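Minor structural protein 4 (PDB 5E7T) is probably a structural component of the baseplate of Lactococcus phage Tuc2009, helping to build the large multi-protein assembly at the tip of the phage tail. Local coordinates at residues K19-K24 and I88-I93. Residues are numbered along the deposited sequence; the frame is centred on the assembly and turned at random.
Sequences KVTYYK and IMRFVI
Ile-88, Tyr-23 and Arg-90 bury the most surface where antiparallel strands 17-24 and 87-94 of the baseplate upper protein immunoglobulin-like domain pair. Tyr-23 and Ile-88 form a hydrogen-bonded pair, Tyr-23 N giving to Ile-88 O at 3.0 Å and Ile-88 N to Tyr-23 O at 2.9 Å. With CG set between its own backbone N and carbonyl carbon (chi1 51°), the Tyr-23 ring folds over the neighbouring strand: Ile-88 CB lies over one ring face, and Ile-88 CG2 is 3.5 Å from Tyr-23 CZ. On the same side of the sheet the extended Arg-90 chain runs beside Thr-21, its CB 3.4 Å from Thr-21 OG1, and Val-92 CG2 sits over one face of its guanidinium, whose NE is salt-bridged to Glu-79. On the other side Val-20 CG1 makes a CH-pi contact with the Phe-91 ring, 4.2 Å from the centroid and 19° off the normal, and lies 4.0 Å from Met-89 CG. The chemistry thus differs by face: Val-20, Met-89 and Phe-91 pack apolar, with Tyr-22 OH bonded to Glu-87 at that face's polar end, whereas the mixed face packs Ile-88 against another protein's chain, to which Thr-21 OG1 and Tyr-23 OH hydrogen-bond.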
loop_
_atom_site.group_PDB
_atom_site.type_symbol
_atom_site.label_atom_id
_atom_site.label_comp_id
_atom_site.label_asym_id
_atom_site.label_seq_id
_atom_site.Cartn_x
_atom_site.Cartn_y
_atom_site.Cartn_z
ATOM N N LYS A 19 -14.460 -5.559 -24.660
ATOM C CA LYS A 19 -13.872 -6.810 -25.119
ATOM C C LYS A 19 -14.994 -7.793 -25.454
ATOM O O LYS A 19 -15.873 -8.053 -24.619
ATOM C CB LYS A 19 -12.857 -7.370 -24.130
ATOM C CG LYS A 19 -11.464 -6.842 -24.397
ATOM C CD LYS A 19 -10.735 -6.620 -23.093
ATOM C CE LYS A 19 -9.457 -5.844 -23.266
ATOM N NZ LYS A 19 -9.006 -5.265 -21.967
ATOM N N VAL A 20 -14.997 -8.277 -26.709
ATOM C CA VAL A 20 -16.007 -9.196 -27.208
ATOM C C VAL A 20 -15.501 -10.646 -27.309
ATOM O O VAL A 20 -14.406 -10.914 -27.850
ATOM C CB VAL A 20 -16.631 -8.715 -28.543
ATOM C CG1 VAL A 20 -17.880 -9.517 -28.893
ATOM C CG2 VAL A 20 -16.957 -7.224 -28.498
ATOM N N THR A 21 -16.325 -11.568 -26.772
ATOM C CA THR A 21 -16.164 -13.014 -26.857
ATOM C C THR A 21 -17.480 -13.635 -27.344
ATOM O O THR A 21 -18.563 -13.044 -27.198
ATOM C CB THR A 21 -15.702 -13.688 -25.544
ATOM O OG1 THR A 21 -16.605 -13.389 -24.481
ATOM C CG2 THR A 21 -14.276 -13.373 -25.180
ATOM N N TYR A 22 -17.365 -14.832 -27.912
ATOM C CA TYR A 22 -18.460 -15.635 -28.414
ATOM C C TYR A 22 -18.272 -17.074 -27.894
ATOM O O TYR A 22 -17.159 -17.607 -27.901
ATOM C CB TYR A 22 -18.486 -15.600 -29.963
ATOM C CG TYR A 22 -19.457 -16.602 -30.565
ATOM C CD1 TYR A 22 -19.070 -17.916 -30.819
ATOM C CD2 TYR A 22 -20.761 -16.234 -30.885
ATOM C CE1 TYR A 22 -19.963 -18.847 -31.352
ATOM C CE2 TYR A 22 -21.656 -17.149 -31.437
ATOM C CZ TYR A 22 -21.259 -18.459 -31.650
ATOM O OH TYR A 22 -22.136 -19.379 -32.169
ATOM N N TYR A 23 -19.368 -17.712 -27.492
ATOM C CA TYR A 23 -19.362 -19.085 -26.993
ATOM C C TYR A 23 -20.754 -19.706 -26.996
ATOM O O TYR A 23 -21.762 -19.007 -26.813
ATOM C CB TYR A 23 -18.709 -19.191 -25.609
ATOM C CG TYR A 23 -19.254 -18.224 -24.584
ATOM C CD1 TYR A 23 -18.682 -16.970 -24.407
ATOM C CD2 TYR A 23 -20.327 -18.573 -23.773
ATOM C CE1 TYR A 23 -19.196 -16.068 -23.481
ATOM C CE2 TYR A 23 -20.848 -17.678 -22.841
ATOM C CZ TYR A 23 -20.262 -16.435 -22.681
ATOM O OH TYR A 23 -20.754 -15.570 -21.736
ATOM N N LYS A 24 -20.794 -21.027 -27.234
ATOM C CA LYS A 24 -22.001 -21.833 -27.297
ATOM C C LYS A 24 -22.134 -22.710 -26.063
ATOM O O LYS A 24 -21.138 -23.246 -25.571
ATOM C CB LYS A 24 -21.895 -22.765 -28.502
ATOM C CG LYS A 24 -22.604 -22.275 -29.726
ATOM C CD LYS A 24 -22.100 -22.935 -30.989
ATOM C CE LYS A 24 -22.528 -24.356 -31.212
ATOM N NZ LYS A 24 -22.822 -24.602 -32.648
ATOM N N ILE A 88 -24.003 -17.185 -27.371
ATOM C CA ILE A 88 -23.827 -15.974 -26.590
ATOM C C ILE A 88 -22.684 -15.158 -27.123
ATOM O O ILE A 88 -21.617 -15.684 -27.428
ATOM C CB ILE A 88 -23.728 -16.212 -25.059
ATOM C CG1 ILE A 88 -25.125 -16.287 -24.490
ATOM C CG2 ILE A 88 -22.968 -15.075 -24.358
ATOM C CD1 ILE A 88 -25.170 -16.521 -23.177
ATOM N N MET A 89 -22.927 -13.861 -27.234
ATOM C CA MET A 89 -21.930 -12.882 -27.590
ATOM C C MET A 89 -21.867 -12.001 -26.366
ATOM O O MET A 89 -22.891 -11.450 -25.936
ATOM C CB MET A 89 -22.328 -12.120 -28.826
ATOM C CG MET A 89 -21.161 -11.623 -29.555
ATOM S SD MET A 89 -21.670 -11.056 -31.167
ATOM C CE MET A 89 -21.870 -12.670 -32.034
ATOM N N ARG A 90 -20.691 -11.988 -25.734
ATOM C CA ARG A 90 -20.435 -11.310 -24.479
ATOM C C ARG A 90 -19.590 -10.055 -24.726
ATOM O O ARG A 90 -18.581 -10.129 -25.430
ATOM C CB ARG A 90 -19.713 -12.298 -23.555
ATOM C CG ARG A 90 -19.629 -11.840 -22.128
ATOM C CD ARG A 90 -18.465 -12.466 -21.400
ATOM N NE ARG A 90 -18.445 -11.983 -20.027
ATOM C CZ ARG A 90 -17.427 -12.102 -19.187
ATOM N NH1 ARG A 90 -16.303 -12.669 -19.578
ATOM N NH2 ARG A 90 -17.515 -11.612 -17.956
ATOM N N PHE A 91 -20.004 -8.905 -24.145
ATOM C CA PHE A 91 -19.339 -7.602 -24.271
ATOM C C PHE A 91 -18.926 -7.143 -22.885
ATOM O O PHE A 91 -19.783 -6.923 -22.048
ATOM C CB PHE A 91 -20.297 -6.579 -24.911
ATOM C CG PHE A 91 -20.773 -6.951 -26.302
ATOM C CD1 PHE A 91 -21.763 -7.916 -26.485
ATOM C CD2 PHE A 91 -20.238 -6.333 -27.427
ATOM C CE1 PHE A 91 -22.186 -8.273 -27.767
ATOM C CE2 PHE A 91 -20.663 -6.694 -28.712
ATOM C CZ PHE A 91 -21.637 -7.657 -28.870
ATOM N N VAL A 92 -17.630 -7.057 -22.612
ATOM C CA VAL A 92 -17.188 -6.643 -21.285
ATOM C C VAL A 92 -16.632 -5.239 -21.352
ATOM O O VAL A 92 -15.596 -5.013 -22.005
ATOM C CB VAL A 92 -16.170 -7.614 -20.612
ATOM C CG1 VAL A 92 -15.894 -7.212 -19.168
ATOM C CG2 VAL A 92 -16.638 -9.057 -20.678
ATOM N N ILE A 93 -17.310 -4.305 -20.632
ATOM C CA ILE A 93 -16.935 -2.890 -20.488
ATOM C C ILE A 93 -15.849 -2.754 -19.406
ATOM O O ILE A 93 -15.770 -3.595 -18.500
ATOM C CB ILE A 93 -18.175 -2.031 -20.154
ATOM C CG1 ILE A 93 -17.944 -0.545 -20.488
ATOM C CG2 ILE A 93 -18.636 -2.241 -18.697
ATOM C CD1 ILE A 93 -19.199 0.290 -20.650
#